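Local structure of calmodulin binding transcription activator 1 (2CXK) at residues 15-20 and 59-64. The protein is a transcriptional activator that binds double-stranded DNA and may interact with calmodulin; this piece is its immunoglobulin-like IPT/TIG domain. Residues are numbered along the deposited sequence; the frame is centred on the assembly and turned at random.
Sequences EWSYPE and CYCPAH. With SO4 (sulfate ion), chain F.
Pro-19 and His-64 are joined through their backbones although neither lies in a strand: His-64 N gives its hydrogen to Pro-19 O (2.9 Å, 158° at the hydrogen), while Pro-19 CA makes a weak, bent CA-H...O return contact to His-64 O (3.3 Å). The two acceptors Pro-19 O and His-64 O are left 3.2 Å apart, close but not bonded. The N-H arrives in the plane of the Pro-19 carbonyl. The methyl of Ala-63 packs against the same oxygen (CB to Pro-19 O 3.4 Å) and also against Glu-20 O, adding to a contact made here mainly by backbone atoms. Deeper in the domain, Ser-17 OG lies 3.4 Å from Cys-61 SG, both side chains buried and pointing toward the other segment. OG is turned anti to the Ser-17 backbone N (chi1 164°), which lets it bond Tyr-18 O (2.7 Å) on a lone pair in the carbonyl plane; this fixes the hydroxyl against the chain just beyond the strand. SG stands between its own N and carbonyl carbon, directed at the serine. In the immunoglobulin-like sandwich of the IPT/TIG domain, strands 11-17 and 56-60 both pair with strand 24-28, and the contact joins the end of strand 11-17 and the turn after it to the loop that follows strand 56-60, with residues 17-20 and 61-64 running 65° apart. Trp-16 and Tyr-18 lean away, Trp-16 CZ3 lying over the centre of the tyrosine ring, and each packs on its own counterpart in the second subunit. The His-64 imidazole likewise leads away, NE2 bonding Asp-43 and the ring meeting Tyr-88. Near the start of 59-64, Tyr-60 OH donates to O3 of a sulfate ion (2.6 Å), probably from the crystallisation liquor; O3 lies at the ring edge, and the sulfate is also hydrogen-bonded to Lys-24 NZ.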
loop_
_atom_site.group_PDB
_atom_site.type_symbol
_atom_site.label_atom_id
_atom_site.label_comp_id
_atom_site.label_asym_id
_atom_site.label_seq_id
_atom_site.Cartn_x
_atom_site.Cartn_y
_atom_site.Cartn_z
ATOM N N GLU A 15 6.899 -3.823 -0.604
ATOM C CA GLU A 15 7.356 -4.787 -1.605
ATOM C C GLU A 15 8.110 -5.954 -0.978
ATOM O O GLU A 15 8.621 -6.813 -1.692
ATOM C CB GLU A 15 8.283 -4.092 -2.597
ATOM C CG GLU A 15 9.293 -3.182 -1.903
ATOM C CD GLU A 15 10.325 -2.609 -2.849
ATOM O OE1 GLU A 15 9.952 -2.232 -3.987
ATOM O OE2 GLU A 15 11.509 -2.527 -2.447
ATOM N N TRP A 16 8.166 -5.991 0.349
ATOM C CA TRP A 16 8.906 -7.044 1.037
ATOM C C TRP A 16 8.365 -7.344 2.428
ATOM O O TRP A 16 7.551 -6.601 2.959
ATOM C CB TRP A 16 10.365 -6.629 1.181
ATOM C CG TRP A 16 10.508 -5.443 2.090
ATOM C CD1 TRP A 16 10.331 -4.131 1.759
ATOM C CD2 TRP A 16 10.772 -5.471 3.498
ATOM N NE1 TRP A 16 10.466 -3.337 2.878
ATOM C CE2 TRP A 16 10.737 -4.133 3.958
ATOM C CE3 TRP A 16 11.033 -6.496 4.417
ATOM C CZ2 TRP A 16 10.956 -3.794 5.300
ATOM C CZ3 TRP A 16 11.250 -6.159 5.753
ATOM C CH2 TRP A 16 11.210 -4.815 6.179
ATOM N N SER A 17 8.861 -8.429 3.011
ATOM C CA SER A 17 8.473 -8.859 4.352
ATOM C C SER A 17 9.581 -9.713 4.951
ATOM O O SER A 17 10.441 -10.223 4.229
ATOM C CB SER A 17 7.190 -9.690 4.295
ATOM O OG SER A 17 6.996 -10.415 5.503
ATOM N N TYR A 18 9.574 -9.853 6.272
ATOM C CA TYR A 18 10.549 -10.710 6.923
ATOM C C TYR A 18 9.982 -12.122 6.739
ATOM O O TYR A 18 8.813 -12.281 6.374
ATOM C CB TYR A 18 10.704 -10.329 8.400
ATOM C CG TYR A 18 11.446 -9.017 8.589
ATOM C CD1 TYR A 18 12.708 -8.833 8.033
ATOM C CD2 TYR A 18 10.878 -7.956 9.299
ATOM C CE1 TYR A 18 13.390 -7.629 8.171
ATOM C CE2 TYR A 18 11.557 -6.739 9.445
ATOM C CZ TYR A 18 12.816 -6.588 8.875
ATOM O OH TYR A 18 13.510 -5.401 8.994
ATOM N N PRO A 19 10.797 -13.161 6.970
ATOM C CA PRO A 19 10.377 -14.558 6.813
ATOM C C PRO A 19 9.104 -15.006 7.523
ATOM O O PRO A 19 8.366 -15.841 7.003
ATOM C CB PRO A 19 11.603 -15.338 7.287
ATOM C CG PRO A 19 12.726 -14.440 6.928
ATOM C CD PRO A 19 12.208 -13.094 7.384
ATOM N N GLU A 20 8.845 -14.462 8.706
ATOM C CA GLU A 20 7.659 -14.856 9.456
ATOM C C GLU A 20 6.356 -14.385 8.810
ATOM O O GLU A 20 5.276 -14.839 9.189
ATOM C CB GLU A 20 7.742 -14.333 10.897
ATOM C CG GLU A 20 7.873 -12.833 11.002
ATOM C CD GLU A 20 9.316 -12.368 11.120
ATOM O OE1 GLU A 20 10.195 -12.925 10.424
ATOM O OE2 GLU A 20 9.569 -11.431 11.909
ATOM N N CYS A 59 -4.251 -7.711 1.938
ATOM C CA CYS A 59 -4.044 -9.073 2.413
ATOM C C CYS A 59 -2.887 -9.016 3.396
ATOM O O CYS A 59 -2.208 -8.001 3.494
ATOM C CB CYS A 59 -3.711 -10.019 1.252
ATOM S SG CYS A 59 -2.069 -9.799 0.497
ATOM N N TYR A 60 -2.690 -10.092 4.144
ATOM C CA TYR A 60 -1.585 -10.182 5.090
ATOM C C TYR A 60 -0.729 -11.315 4.529
ATOM O O TYR A 60 -1.180 -12.457 4.429
ATOM C CB TYR A 60 -2.132 -10.497 6.479
ATOM C CG TYR A 60 -3.172 -9.477 6.912
ATOM C CD1 TYR A 60 -2.806 -8.162 7.212
ATOM C CD2 TYR A 60 -4.524 -9.812 6.974
ATOM C CE1 TYR A 60 -3.766 -7.212 7.571
ATOM C CE2 TYR A 60 -5.487 -8.872 7.326
ATOM C CZ TYR A 60 -5.101 -7.577 7.628
ATOM O OH TYR A 60 -6.051 -6.666 8.018
ATOM N N CYS A 61 0.498 -10.995 4.139
ATOM C CA CYS A 61 1.344 -12.001 3.514
ATOM C C CYS A 61 1.645 -13.182 4.417
ATOM O O CYS A 61 1.640 -13.061 5.638
ATOM C CB CYS A 61 2.638 -11.371 2.991
ATOM S SG CYS A 61 3.847 -10.896 4.232
ATOM N N PRO A 62 1.871 -14.358 3.815
ATOM C CA PRO A 62 2.176 -15.589 4.552
ATOM C C PRO A 62 3.664 -15.665 4.879
ATOM O O PRO A 62 4.453 -14.845 4.405
ATOM C CB PRO A 62 1.741 -16.682 3.577
ATOM C CG PRO A 62 2.127 -16.088 2.256
ATOM C CD PRO A 62 1.650 -14.641 2.385
ATOM N N ALA A 63 4.043 -16.635 5.706
ATOM C CA ALA A 63 5.448 -16.814 6.053
ATOM C C ALA A 63 6.100 -17.471 4.840
ATOM O O ALA A 63 5.431 -18.180 4.088
ATOM C CB ALA A 63 5.579 -17.722 7.277
ATOM N N HIS A 64 7.393 -17.243 4.646
ATOM C CA HIS A 64 8.098 -17.835 3.508
ATOM C C HIS A 64 9.602 -17.678 3.690
ATOM O O HIS A 64 10.043 -16.762 4.379
ATOM C CB HIS A 64 7.650 -17.150 2.208
ATOM C CG HIS A 64 8.065 -17.873 0.962
ATOM N ND1 HIS A 64 9.366 -17.888 0.504
ATOM C CD2 HIS A 64 7.351 -18.624 0.088
ATOM C CE1 HIS A 64 9.436 -18.618 -0.595
ATOM N NE2 HIS A 64 8.227 -19.078 -0.868
HETATM S S SO4 F . -4.328 -3.570 9.649
HETATM O O1 SO4 F . -4.235 -2.447 8.630
HETATM O O2 SO4 F . -4.817 -2.963 10.955
HETATM O O3 SO4 F . -5.380 -4.415 9.198
HETATM O O4 SO4 F . -2.991 -3.984 9.892
#